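CheQ (Campylobacter jejuni subsp. jejuni, PDB 6A51) controls, as one of two regulators alongside CheP, the transcription of the core chemotaxis operon cheVAW. Local coordinates at residues N42-K45 / N49-I52; H101-N106 / G121-N126; Y111-L116 / K160-M165. All blocks are in the same frame, centred on the assembly; numbering follows the deposited sequence.

Interaction 1. Residues N42-K45 / N49-I52; sequences NAYK and NVEI
Tyr44 meets Val50 and Ile52 in a small apolar contact that closes a short loop within the connection from helix 30-37 to strand 52-55 of a four-stranded mixed sheet. It illustrates how a beta turn can be tied back to the strand it precedes by one aromatic side chain. The turn is closed by Lys45 N bonding to Asn42 O at 2.8 Å, with Ala43 and Tyr44 at its middle positions. Residues 49-52 run extended, which brings every second side chain, Val50 and then Ile52, round to Tyr44. The ring uses one side, the bond from CD1 to CE1: Tyr44 CD1 lies 3.9 Å from Ile52 CG2, and Tyr44 CE1 lies 4.0 Å from the same methyl. Val50 comes in at the ring edge, near its plane, with its CG2 4.1 Å from Tyr44 CD1. With chi1 at 78°, the Tyr44 ring sits over its own backbone, and Lys45 CG stands 3.7 Å above one face of the ring, toward the rim. Leu63 of strand 62-64 packs against both Tyr44 and Ile52, joining the loop to the sheet, while the backbone of Ile52 pairs with Lys14 and Leu16. No hydrogen bond spans the two segments. Val50 CG2, the methyl anti to its backbone N, also rests 3.7 Å from the carbonyl O of Tyr44.

Interaction 2. Residues H101-N106 / G121-N126; sequences HLVEKN and GIKFVN
Leu102 touches both Val125 and Lys123, two side chains on the same face of strand 122-126. Its CD1 methyl meets Val125 CG2 at 3.7 Å, the two side chains crossing at about a right angle. The second touch is polar: Lys123 NZ gives a weak hydrogen bond of 3.4 Å to Leu102 O. The lysine gets there by leaving its strand extended and then bending at chi3 (-60°), which also lays its CE 3.8 Å from Leu102 O. Val103 CG2 borders the ammonium group more loosely, 4.3 Å from Lys123 NZ. Further out, helix 88-95 backs the apolar pair, since Ala88 packs on both Leu102 and Val125, while Cys92 and Leu114 add to the surroundings of Leu102. Strand 122-126 is the middle strand of an antiparallel sheet, held by backbone bonds of Val125 with Val86 and of Phe124 with Lys117; Leu116 of the neighbouring strand flanks both Lys123 and Val125. The loop after Leu102 is folded back by Asn106 N bonding to Val103 O at 3.0 Å. The chemistry is therefore divided: buried methyls supply the close packing, whereas a probably charged ammonium receives a weak hold from a main-chain carbonyl where a short 3-10 turn ends.

Interaction 3. Residues Y111-L116 / K160-M165; sequences YKLLEL and KITESM
Leu113 reaches Ile161 with a single methyl, CD1, which also comes loosely near Thr162 OG1. The apolar part of the contact is an oblique approach in which that methyl lies alongside the Ile161 side chain, 4.0 Å from Ile161 CB and equally 4.0 Å from Ile161 CD1. The chi2 of Leu113 (175°) sends its CD1 outward, anti to its own CA; on the other side, the extended chi2 of Ile161 (-176°) places its CD1 as a further carbon beside that methyl, after CB and CG1. Phe133 of helix 127-134 packs against both residues, and Ile110 also touches Ile161, making the pair part of a wider apolar patch.

Against polar atoms, Leu113 CD1 makes van der Waals contact with Ile161 O at 3.7 Å, and Thr162 OG1 lies further off, at 4.3 Å from the same methyl. No hydrogen bond joins the two segments; the bonds present shape each one separately. Thr162 OG1 makes a weak bond to Ile161 O, and Lys160 NZ another, also weak, to Glu163 O.

The wider frame is covalent: the Cys147–Cys166 disulfide links the strand that follows the loop to the chain just beyond strand 142-146. Strands 159-160 and 165-169 pair antiparallel, and Ile161 N bonds to Met165 O at 3.1 Å across the base of the loop, which makes this a beta hairpin whose connecting loop, through its first two residues Ile161 and Thr162, rests against Leu113 of helix 109-113.

From the N terminus, interaction 1 comes first and is complete before the others begin: it closes a short loop ahead of strand 52-55 and stands apart, its centre about 28 Å from that of interaction 2 and about 37 Å from that of interaction 3. Interaction 2 opens at 101-106, and interaction 3 opens at 111-116 before interaction 2 closes at 121-126; interaction 3 closes last, at 160-165, so the two cross along the chain. They also touch, through probable hydrogen bonds from Asn126 N to Glu115 O and between Glu104 OE2 and Tyr111 OH. Together they tie the sheet of strands 85-87, 122-126 and 116-119, through helix 109-113, to the C-terminal hairpin.

Interaction 1. Residues N42-K45 / N49-I52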
ATOM      1  N   ASN A  42       0.291 -20.585  -8.905  1.00 50.49           N
ATOM      2  CA  ASN A  42       1.745 -20.627  -8.827  1.00 36.07           C
ATOM      3  C   ASN A  42       2.425 -20.654 -10.194  1.00 37.77           C
ATOM      4  O   ASN A  42       3.652 -20.784 -10.260  1.00 37.36           O
ATOM      5  CB  ASN A  42       2.191 -21.831  -8.002  1.00 45.75           C
ATOM      6  CG  ASN A  42       1.578 -21.848  -6.629  1.00 63.79           C
ATOM      7  OD1 ASN A  42       2.174 -21.374  -5.658  1.00 54.65           O
ATOM      8  ND2 ASN A  42       0.380 -22.411  -6.530  1.00 68.41           N
ATOM      9  N   ALA A  43       1.669 -20.521 -11.281  1.00 29.80           N
ATOM     10  CA  ALA A  43       2.282 -20.537 -12.603  1.00 28.29           C
ATOM     11  C   ALA A  43       3.499 -19.617 -12.688  1.00 36.13           C
ATOM     12  O   ALA A  43       4.484 -19.944 -13.356  1.00 44.27           O
ATOM     13  CB  ALA A  43       1.250 -20.152 -13.660  1.00 33.51           C
ATOM     14  N   TYR A  44       3.462 -18.475 -12.000  1.00 41.10           N
ATOM     15  CA  TYR A  44       4.573 -17.533 -12.074  1.00 38.06           C
ATOM     16  C   TYR A  44       5.878 -18.128 -11.531  1.00 36.43           C
ATOM     17  O   TYR A  44       6.962 -17.672 -11.913  1.00 37.26           O
ATOM     18  CB  TYR A  44       4.222 -16.241 -11.319  1.00 35.34           C
ATOM     19  CG  TYR A  44       4.359 -16.401  -9.826  1.00 35.18           C
ATOM     20  CD1 TYR A  44       5.581 -16.180  -9.191  1.00 30.94           C
ATOM     21  CD2 TYR A  44       3.277 -16.801  -9.049  1.00 40.15           C
ATOM     22  CE1 TYR A  44       5.722 -16.377  -7.827  1.00 36.29           C
ATOM     23  CE2 TYR A  44       3.406 -16.984  -7.676  1.00 41.41           C
ATOM     24  CZ  TYR A  44       4.629 -16.772  -7.068  1.00 37.34           C
ATOM     25  OH  TYR A  44       4.763 -16.943  -5.697  1.00 34.54           O
ATOM     26  N   LYS A  45       5.809 -19.121 -10.641  1.00 30.53           N
ATOM     27  CA  LYS A  45       7.032 -19.729 -10.121  1.00 36.44           C
ATOM     28  C   LYS A  45       7.844 -20.436 -11.201  1.00 38.63           C
ATOM     29  O   LYS A  45       9.028 -20.713 -10.989  1.00 46.88           O
ATOM     30  CB  LYS A  45       6.708 -20.732  -9.012  1.00 31.95           C
ATOM     31  CG  LYS A  45       5.872 -20.190  -7.895  1.00 31.00           C
ATOM     32  CD  LYS A  45       6.240 -20.837  -6.579  1.00 42.63           C
ATOM     33  CE  LYS A  45       5.064 -20.832  -5.621  1.00 42.25           C
ATOM     34  NZ  LYS A  45       5.450 -21.136  -4.218  1.00 61.58           N
ATOM     35  N   ASN A  49      12.032 -15.742 -16.325  1.00 76.80           N
ATOM     36  CA  ASN A  49      12.477 -14.481 -15.867  1.00 58.66           C
ATOM     37  C   ASN A  49      11.253 -13.991 -15.202  1.00 63.58           C
ATOM     38  O   ASN A  49      10.282 -13.743 -15.857  1.00 83.67           O
ATOM     39  CB  ASN A  49      12.842 -13.577 -17.023  1.00 76.77           C
ATOM     40  CG  ASN A  49      14.126 -13.981 -17.697  1.00 78.55           C
ATOM     41  OD1 ASN A  49      15.165 -14.125 -17.064  1.00 66.89           O
ATOM     42  ND2 ASN A  49      14.058 -14.157 -18.992  1.00 59.46           N
ATOM     43  N   VAL A  50      11.281 -13.949 -13.878  1.00 39.39           N
ATOM     44  CA  VAL A  50      10.134 -13.497 -13.116  1.00 51.44           C
ATOM     45  C   VAL A  50      10.568 -12.489 -12.070  1.00 44.76           C
ATOM     46  O   VAL A  50      11.501 -12.737 -11.307  1.00 45.73           O
ATOM     47  CB  VAL A  50       9.420 -14.670 -12.420  1.00 48.55           C
ATOM     48  CG1 VAL A  50      10.388 -15.420 -11.518  1.00 40.25           C
ATOM     49  CG2 VAL A  50       8.222 -14.167 -11.628  1.00 35.40           C
ATOM     50  N   GLU A  51       9.883 -11.356 -12.027  1.00 46.65           N
ATOM     51  CA  GLU A  51      10.197 -10.346 -11.039  1.00 44.70           C
ATOM     52  C   GLU A  51       8.981 -10.266 -10.145  1.00 36.45           C
ATOM     53  O   GLU A  51       7.876  -9.996 -10.616  1.00 37.04           O
ATOM     54  CB  GLU A  51      10.458  -8.997 -11.708  1.00 42.66           C
ATOM     55  CG  GLU A  51      11.613  -9.007 -12.696  1.00 54.31           C
ATOM     56  CD  GLU A  51      11.840  -7.654 -13.341  1.00 81.46           C
ATOM     57  OE1 GLU A  51      11.097  -6.706 -13.013  1.00 80.78           O
ATOM     58  OE2 GLU A  51      12.761  -7.540 -14.178  1.00 62.63           O
ATOM     59  N   ILE A  52       9.171 -10.496  -8.853  1.00 31.43           N
ATOM     60  CA  ILE A  52       8.061 -10.434  -7.957  1.00 27.21           C
ATOM     61  C   ILE A  52       8.436  -9.544  -6.819  1.00 41.35           C
ATOM     62  O   ILE A  52       9.577  -9.235  -6.630  1.00 33.29           O
ATOM     63  CB  ILE A  52       7.652 -11.794  -7.399  1.00 29.15           C
ATOM     64  CG1 ILE A  52       8.727 -12.364  -6.518  1.00 32.63           C
ATOM     65  CG2 ILE A  52       7.330 -12.764  -8.495  1.00 25.70           C
ATOM     66  CD1 ILE A  52       8.214 -13.431  -5.619  1.00 30.98           C
TER

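Interaction 2. Residues H101-N106 / G121-N126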
ATOM      1  N   HIS A 101      -8.341   1.463  12.374  1.00 35.59           N
ATOM      2  CA  HIS A 101      -8.704   2.710  11.706  1.00 29.89           C
ATOM      3  C   HIS A 101      -9.116   2.502  10.265  1.00 37.55           C
ATOM      4  O   HIS A 101      -9.879   3.309   9.727  1.00 44.87           O
ATOM      5  CB  HIS A 101      -7.546   3.688  11.737  1.00 39.74           C
ATOM      6  CG  HIS A 101      -7.274   4.246  13.091  1.00 45.54           C
ATOM      7  ND1 HIS A 101      -7.949   5.339  13.589  1.00 46.65           N
ATOM      8  CD2 HIS A 101      -6.405   3.863  14.055  1.00 38.44           C
ATOM      9  CE1 HIS A 101      -7.499   5.611  14.801  1.00 44.47           C
ATOM     10  NE2 HIS A 101      -6.561   4.732  15.106  1.00 40.28           N
ATOM     11  N   LEU A 102      -8.612   1.459   9.610  1.00 37.58           N
ATOM     12  CA  LEU A 102      -8.937   1.239   8.210  1.00 41.50           C
ATOM     13  C   LEU A 102     -10.178   0.378   8.020  1.00 48.66           C
ATOM     14  O   LEU A 102     -10.506   0.029   6.880  1.00 44.87           O
ATOM     15  CB  LEU A 102      -7.749   0.621   7.482  1.00 37.98           C
ATOM     16  CG  LEU A 102      -6.429   1.396   7.521  1.00 38.99           C
ATOM     17  CD1 LEU A 102      -5.502   0.810   6.461  1.00 43.63           C
ATOM     18  CD2 LEU A 102      -6.620   2.899   7.290  1.00 32.64           C
ATOM     19  N   VAL A 103     -10.874   0.041   9.106  1.00 51.64           N
ATOM     20  CA  VAL A 103     -12.138  -0.690   9.053  1.00 53.62           C
ATOM     21  C   VAL A 103     -13.275   0.327   9.142  1.00 51.05           C
ATOM     22  O   VAL A 103     -13.466   0.957  10.186  1.00 62.84           O
ATOM     23  CB  VAL A 103     -12.234  -1.726  10.179  1.00 56.48           C
ATOM     24  CG1 VAL A 103     -13.514  -2.518  10.050  1.00 44.88           C
ATOM     25  CG2 VAL A 103     -11.026  -2.644  10.154  1.00 40.11           C
ATOM     26  N   GLU A 104     -14.035   0.472   8.048  1.00 48.61           N
ATOM     27  CA  GLU A 104     -15.054   1.516   7.945  1.00 48.62           C
ATOM     28  C   GLU A 104     -15.983   1.525   9.153  1.00 57.67           C
ATOM     29  O   GLU A 104     -16.229   2.579   9.755  1.00 48.18           O
ATOM     30  CB  GLU A 104     -15.856   1.330   6.655  1.00 49.30           C
ATOM     31  CG  GLU A 104     -17.027   2.302   6.480  1.00 60.77           C
ATOM     32  CD  GLU A 104     -17.181   2.784   5.042  1.00 83.55           C
ATOM     33  OE1 GLU A 104     -17.697   3.909   4.842  1.00 81.43           O
ATOM     34  OE2 GLU A 104     -16.771   2.047   4.111  1.00 88.20           O
ATOM     35  N   LYS A 105     -16.500   0.351   9.522  1.00 74.10           N
ATOM     36  CA  LYS A 105     -17.383   0.147  10.667  1.00 62.59           C
ATOM     37  C   LYS A 105     -16.988   0.966  11.899  1.00 66.29           C
ATOM     38  O   LYS A 105     -17.862   1.503  12.588  1.00 73.11           O
ATOM     39  CB  LYS A 105     -17.424  -1.355  10.996  1.00 56.17           C
ATOM     40  CG  LYS A 105     -17.341  -1.702  12.472  1.00 65.67           C
ATOM     41  CD  LYS A 105     -16.728  -3.087  12.713  1.00 71.89           C
ATOM     42  CE  LYS A 105     -16.475  -3.328  14.215  1.00 77.59           C
ATOM     43  NZ  LYS A 105     -15.608  -4.515  14.490  1.00 77.63           N
ATOM     44  N   ASN A 106     -15.684   1.100  12.172  1.00 65.62           N
ATOM     45  CA  ASN A 106     -15.190   1.752  13.387  1.00 52.85           C
ATOM     46  C   ASN A 106     -15.283   3.275  13.356  1.00 58.24           C
ATOM     47  O   ASN A 106     -14.965   3.915  14.371  1.00 48.63           O
ATOM     48  CB  ASN A 106     -13.736   1.360  13.647  1.00 51.43           C
ATOM     49  CG  ASN A 106     -13.582  -0.101  13.984  1.00 59.93           C
ATOM     50  OD1 ASN A 106     -14.400  -0.663  14.712  1.00 77.25           O
ATOM     51  ND2 ASN A 106     -12.536  -0.730  13.454  1.00 55.08           N
ATOM     52  N   GLY A 121     -10.382  -9.090  -2.248  1.00 39.22           N
ATOM     53  CA  GLY A 121     -10.344  -9.078  -0.795  1.00 39.26           C
ATOM     54  C   GLY A 121      -9.054  -8.585  -0.174  1.00 42.49           C
ATOM     55  O   GLY A 121      -8.912  -8.652   1.050  1.00 46.57           O
ATOM     56  N   ILE A 122      -8.104  -8.092  -0.961  1.00 41.40           N
ATOM     57  CA  ILE A 122      -6.925  -7.430  -0.413  1.00 51.72           C
ATOM     58  C   ILE A 122      -7.197  -5.927  -0.352  1.00 45.51           C
ATOM     59  O   ILE A 122      -7.590  -5.322  -1.359  1.00 39.88           O
ATOM     60  CB  ILE A 122      -5.681  -7.738  -1.266  1.00 49.21           C
ATOM     61  CG1 ILE A 122      -5.560  -9.242  -1.518  1.00 39.54           C
ATOM     62  CG2 ILE A 122      -4.438  -7.250  -0.571  1.00 42.33           C
ATOM     63  CD1 ILE A 122      -5.474 -10.049  -0.244  1.00 39.53           C
ATOM     64  N   LYS A 123      -6.983  -5.319   0.820  1.00 35.62           N
ATOM     65  CA  LYS A 123      -7.221  -3.886   1.016  1.00 39.90           C
ATOM     66  C   LYS A 123      -5.956  -3.080   0.716  1.00 42.50           C
ATOM     67  O   LYS A 123      -4.880  -3.395   1.234  1.00 37.38           O
ATOM     68  CB  LYS A 123      -7.688  -3.604   2.448  1.00 39.86           C
ATOM     69  CG  LYS A 123      -8.464  -2.282   2.621  1.00 52.91           C
ATOM     70  CD  LYS A 123      -8.656  -1.911   4.104  1.00 57.36           C
ATOM     71  CE  LYS A 123      -9.422  -2.976   4.882  1.00 69.51           C
ATOM     72  NZ  LYS A 123      -9.088  -2.983   6.349  1.00 46.26           N
ATOM     73  N   PHE A 124      -6.089  -2.035  -0.107  1.00 36.54           N
ATOM     74  CA  PHE A 124      -4.996  -1.123  -0.426  1.00 31.00           C
ATOM     75  C   PHE A 124      -5.318   0.298   0.036  1.00 30.65           C
ATOM     76  O   PHE A 124      -6.478   0.691   0.151  1.00 41.63           O
ATOM     77  CB  PHE A 124      -4.694  -1.096  -1.927  1.00 26.23           C
ATOM     78  CG  PHE A 124      -4.301  -2.419  -2.493  1.00 44.27           C
ATOM     79  CD1 PHE A 124      -5.260  -3.395  -2.742  1.00 46.75           C
ATOM     80  CD2 PHE A 124      -2.973  -2.689  -2.795  1.00 37.24           C
ATOM     81  CE1 PHE A 124      -4.906  -4.618  -3.269  1.00 40.42           C
ATOM     82  CE2 PHE A 124      -2.607  -3.905  -3.332  1.00 42.71           C
ATOM     83  CZ  PHE A 124      -3.577  -4.876  -3.565  1.00 39.48           C
ATOM     84  N   VAL A 125      -4.263   1.072   0.287  1.00 30.36           N
ATOM     85  CA  VAL A 125      -4.357   2.478   0.662  1.00 27.52           C
ATOM     86  C   VAL A 125      -3.563   3.283  -0.355  1.00 30.04           C
ATOM     87  O   VAL A 125      -2.493   2.848  -0.795  1.00 26.04           O
ATOM     88  CB  VAL A 125      -3.808   2.745   2.082  1.00 18.29           C
ATOM     89  CG1 VAL A 125      -3.765   4.227   2.348  1.00 32.30           C
ATOM     90  CG2 VAL A 125      -4.637   2.069   3.129  1.00 22.47           C
ATOM     91  N   ASN A 126      -4.072   4.454  -0.730  1.00 32.87           N
ATOM     92  CA  ASN A 126      -3.353   5.292  -1.685  1.00 34.34           C
ATOM     93  C   ASN A 126      -2.391   6.164  -0.897  1.00 34.85           C
ATOM     94  O   ASN A 126      -2.744   7.249  -0.425  1.00 32.73           O
ATOM     95  CB  ASN A 126      -4.294   6.136  -2.527  1.00 31.67           C
ATOM     96  CG  ASN A 126      -3.568   6.789  -3.691  1.00 34.33           C
ATOM     97  OD1 ASN A 126      -2.469   7.324  -3.528  1.00 36.89           O
ATOM     98  ND2 ASN A 126      -4.152   6.714  -4.873  1.00 34.63           N
TER

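Interaction 3. Residues Y111-L116 / K160-M165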
ATOM      1  N   TYR A 111      -9.860   7.248   8.576  1.00 37.41           N
ATOM      2  CA  TYR A 111     -10.369   6.463   7.450  1.00 35.54           C
ATOM      3  C   TYR A 111     -10.872   7.379   6.353  1.00 38.59           C
ATOM      4  O   TYR A 111     -10.698   7.133   5.153  1.00 41.59           O
ATOM      5  CB  TYR A 111     -11.495   5.542   7.917  1.00 35.18           C
ATOM      6  CG  TYR A 111     -12.091   4.694   6.813  1.00 48.86           C
ATOM      7  CD1 TYR A 111     -13.003   5.233   5.900  1.00 36.93           C
ATOM      8  CD2 TYR A 111     -11.758   3.348   6.690  1.00 50.46           C
ATOM      9  CE1 TYR A 111     -13.542   4.465   4.896  1.00 49.79           C
ATOM     10  CE2 TYR A 111     -12.303   2.569   5.685  1.00 55.30           C
ATOM     11  CZ  TYR A 111     -13.193   3.139   4.792  1.00 52.99           C
ATOM     12  OH  TYR A 111     -13.736   2.378   3.792  1.00 56.36           O
ATOM     13  N   LYS A 112     -11.460   8.466   6.760  1.00 36.00           N
ATOM     14  CA  LYS A 112     -12.151   9.346   5.856  1.00 42.21           C
ATOM     15  C   LYS A 112     -11.211  10.219   5.038  1.00 34.11           C
ATOM     16  O   LYS A 112     -11.569  10.621   3.928  1.00 40.67           O
ATOM     17  CB  LYS A 112     -13.103  10.160   6.705  1.00 48.93           C
ATOM     18  CG  LYS A 112     -13.246  11.528   6.281  1.00 81.65           C
ATOM     19  CD  LYS A 112     -14.579  11.530   5.608  1.00108.67           C
ATOM     20  CE  LYS A 112     -15.069  12.926   5.356  1.00108.02           C
ATOM     21  NZ  LYS A 112     -16.215  12.971   4.400  1.00 98.56           N
ATOM     22  N   LEU A 113     -10.014  10.496   5.549  1.00 43.83           N
ATOM     23  CA  LEU A 113      -8.970  11.194   4.807  1.00 18.90           C
ATOM     24  C   LEU A 113      -8.285  10.330   3.750  1.00 35.11           C
ATOM     25  O   LEU A 113      -7.471  10.858   2.978  1.00 37.57           O
ATOM     26  CB  LEU A 113      -7.896  11.680   5.774  1.00 26.74           C
ATOM     27  CG  LEU A 113      -8.380  12.595   6.891  1.00 29.65           C
ATOM     28  CD1 LEU A 113      -7.229  12.874   7.797  1.00 24.72           C
ATOM     29  CD2 LEU A 113      -8.921  13.910   6.316  1.00 28.51           C
ATOM     30  N   LEU A 114      -8.565   9.027   3.699  1.00 28.77           N
ATOM     31  CA  LEU A 114      -7.787   8.097   2.892  1.00 27.18           C
ATOM     32  C   LEU A 114      -8.608   7.488   1.760  1.00 28.19           C
ATOM     33  O   LEU A 114      -9.768   7.116   1.950  1.00 33.65           O
ATOM     34  CB  LEU A 114      -7.244   6.962   3.756  1.00 28.19           C
ATOM     35  CG  LEU A 114      -6.278   7.314   4.856  1.00 26.97           C
ATOM     36  CD1 LEU A 114      -5.966   6.035   5.583  1.00 29.47           C
ATOM     37  CD2 LEU A 114      -5.037   7.925   4.215  1.00 25.16           C
ATOM     38  N   GLU A 115      -7.979   7.339   0.595  1.00 25.62           N
ATOM     39  CA  GLU A 115      -8.560   6.583  -0.508  1.00 30.46           C
ATOM     40  C   GLU A 115      -8.225   5.111  -0.316  1.00 41.16           C
ATOM     41  O   GLU A 115      -7.054   4.732  -0.378  1.00 35.68           O
ATOM     42  CB  GLU A 115      -8.036   7.053  -1.860  1.00 23.83           C
ATOM     43  CG  GLU A 115      -8.535   6.114  -2.976  1.00 36.31           C
ATOM     44  CD  GLU A 115      -8.141   6.542  -4.383  1.00 44.24           C
ATOM     45  OE1 GLU A 115      -7.385   7.524  -4.514  1.00 60.95           O
ATOM     46  OE2 GLU A 115      -8.586   5.887  -5.361  1.00 64.63           O
ATOM     47  N   LEU A 116      -9.240   4.282  -0.084  1.00 42.71           N
ATOM     48  CA  LEU A 116      -9.051   2.844   0.054  1.00 32.57           C
ATOM     49  C   LEU A 116      -9.680   2.111  -1.127  1.00 44.51           C
ATOM     50  O   LEU A 116     -10.393   2.691  -1.951  1.00 41.33           O
ATOM     51  CB  LEU A 116      -9.625   2.328   1.372  1.00 27.98           C
ATOM     52  CG  LEU A 116      -9.158   3.048   2.633  1.00 40.96           C
ATOM     53  CD1 LEU A 116      -9.318   2.152   3.835  1.00 50.94           C
ATOM     54  CD2 LEU A 116      -7.732   3.414   2.484  1.00 51.67           C
ATOM     55  N   LYS A 160      -1.289  18.359  12.167  1.00 24.26           N
ATOM     56  CA  LYS A 160      -2.451  17.824  12.864  1.00 25.56           C
ATOM     57  C   LYS A 160      -3.601  17.699  11.865  1.00 23.57           C
ATOM     58  O   LYS A 160      -4.016  18.695  11.262  1.00 29.92           O
ATOM     59  CB  LYS A 160      -2.816  18.712  14.060  1.00 16.73           C
ATOM     60  CG  LYS A 160      -3.963  18.139  14.882  1.00 28.20           C
ATOM     61  CD  LYS A 160      -4.089  18.717  16.294  1.00 29.24           C
ATOM     62  CE  LYS A 160      -5.280  18.071  17.016  1.00 37.96           C
ATOM     63  NZ  LYS A 160      -5.694  18.717  18.306  1.00 40.79           N
ATOM     64  N   ILE A 161      -4.095  16.475  11.671  1.00 21.39           N
ATOM     65  CA  ILE A 161      -5.039  16.175  10.599  1.00 25.11           C
ATOM     66  C   ILE A 161      -6.408  15.781  11.108  1.00 23.23           C
ATOM     67  O   ILE A 161      -7.312  15.548  10.295  1.00 36.13           O
ATOM     68  CB  ILE A 161      -4.491  15.074   9.681  1.00 35.42           C
ATOM     69  CG1 ILE A 161      -4.305  13.786  10.488  1.00 25.26           C
ATOM     70  CG2 ILE A 161      -3.184  15.527   9.036  1.00 21.91           C
ATOM     71  CD1 ILE A 161      -3.673  12.674   9.666  1.00 25.16           C
ATOM     72  N   THR A 162      -6.595  15.714  12.421  1.00 26.16           N
ATOM     73  CA  THR A 162      -7.791  15.188  13.069  1.00 24.58           C
ATOM     74  C   THR A 162      -7.853  15.836  14.438  1.00 32.65           C
ATOM     75  O   THR A 162      -6.837  16.310  14.950  1.00 28.56           O
ATOM     76  CB  THR A 162      -7.721  13.660  13.162  1.00 26.93           C
ATOM     77  OG1 THR A 162      -8.224  13.097  11.946  1.00 34.30           O
ATOM     78  CG2 THR A 162      -8.456  13.088  14.370  1.00 39.81           C
ATOM     79  N   GLU A 163      -9.056  15.899  15.007  1.00 40.16           N
ATOM     80  CA  GLU A 163      -9.221  16.340  16.389  1.00 37.96           C
ATOM     81  C   GLU A 163      -8.130  15.777  17.298  1.00 40.03           C
ATOM     82  O   GLU A 163      -7.634  16.477  18.181  1.00 35.82           O
ATOM     83  CB  GLU A 163     -10.599  15.928  16.896  1.00 31.83           C
ATOM     84  CG  GLU A 163     -11.210  16.913  17.855  1.00 65.44           C
ATOM     85  CD  GLU A 163     -12.712  17.087  17.641  1.00 91.04           C
ATOM     86  OE1 GLU A 163     -13.146  18.252  17.421  1.00 67.56           O
ATOM     87  OE2 GLU A 163     -13.448  16.067  17.689  1.00 77.35           O
ATOM     88  N   SER A 164      -7.703  14.536  17.043  1.00 41.87           N
ATOM     89  CA  SER A 164      -6.786  13.825  17.920  1.00 37.47           C
ATOM     90  C   SER A 164      -5.515  13.267  17.263  1.00 51.72           C
ATOM     91  O   SER A 164      -4.643  12.786  17.997  1.00 36.31           O
ATOM     92  CB  SER A 164      -7.522  12.650  18.572  1.00 35.95           C
ATOM     93  OG  SER A 164      -7.990  11.782  17.543  1.00 46.63           O
ATOM     94  N   MET A 165      -5.382  13.264  15.933  1.00 32.39           N
ATOM     95  CA  MET A 165      -4.251  12.588  15.299  1.00 32.04           C
ATOM     96  C   MET A 165      -3.264  13.585  14.711  1.00 34.58           C
ATOM     97  O   MET A 165      -3.655  14.598  14.121  1.00 38.47           O
ATOM     98  CB  MET A 165      -4.701  11.628  14.191  1.00 38.14           C
ATOM     99  CG  MET A 165      -5.659  10.548  14.636  1.00 53.55           C
ATOM    100  SD  MET A 165      -4.950   9.418  15.846  1.00 50.59           S
ATOM    101  CE  MET A 165      -3.891   8.377  14.864  1.00 46.79           C
TER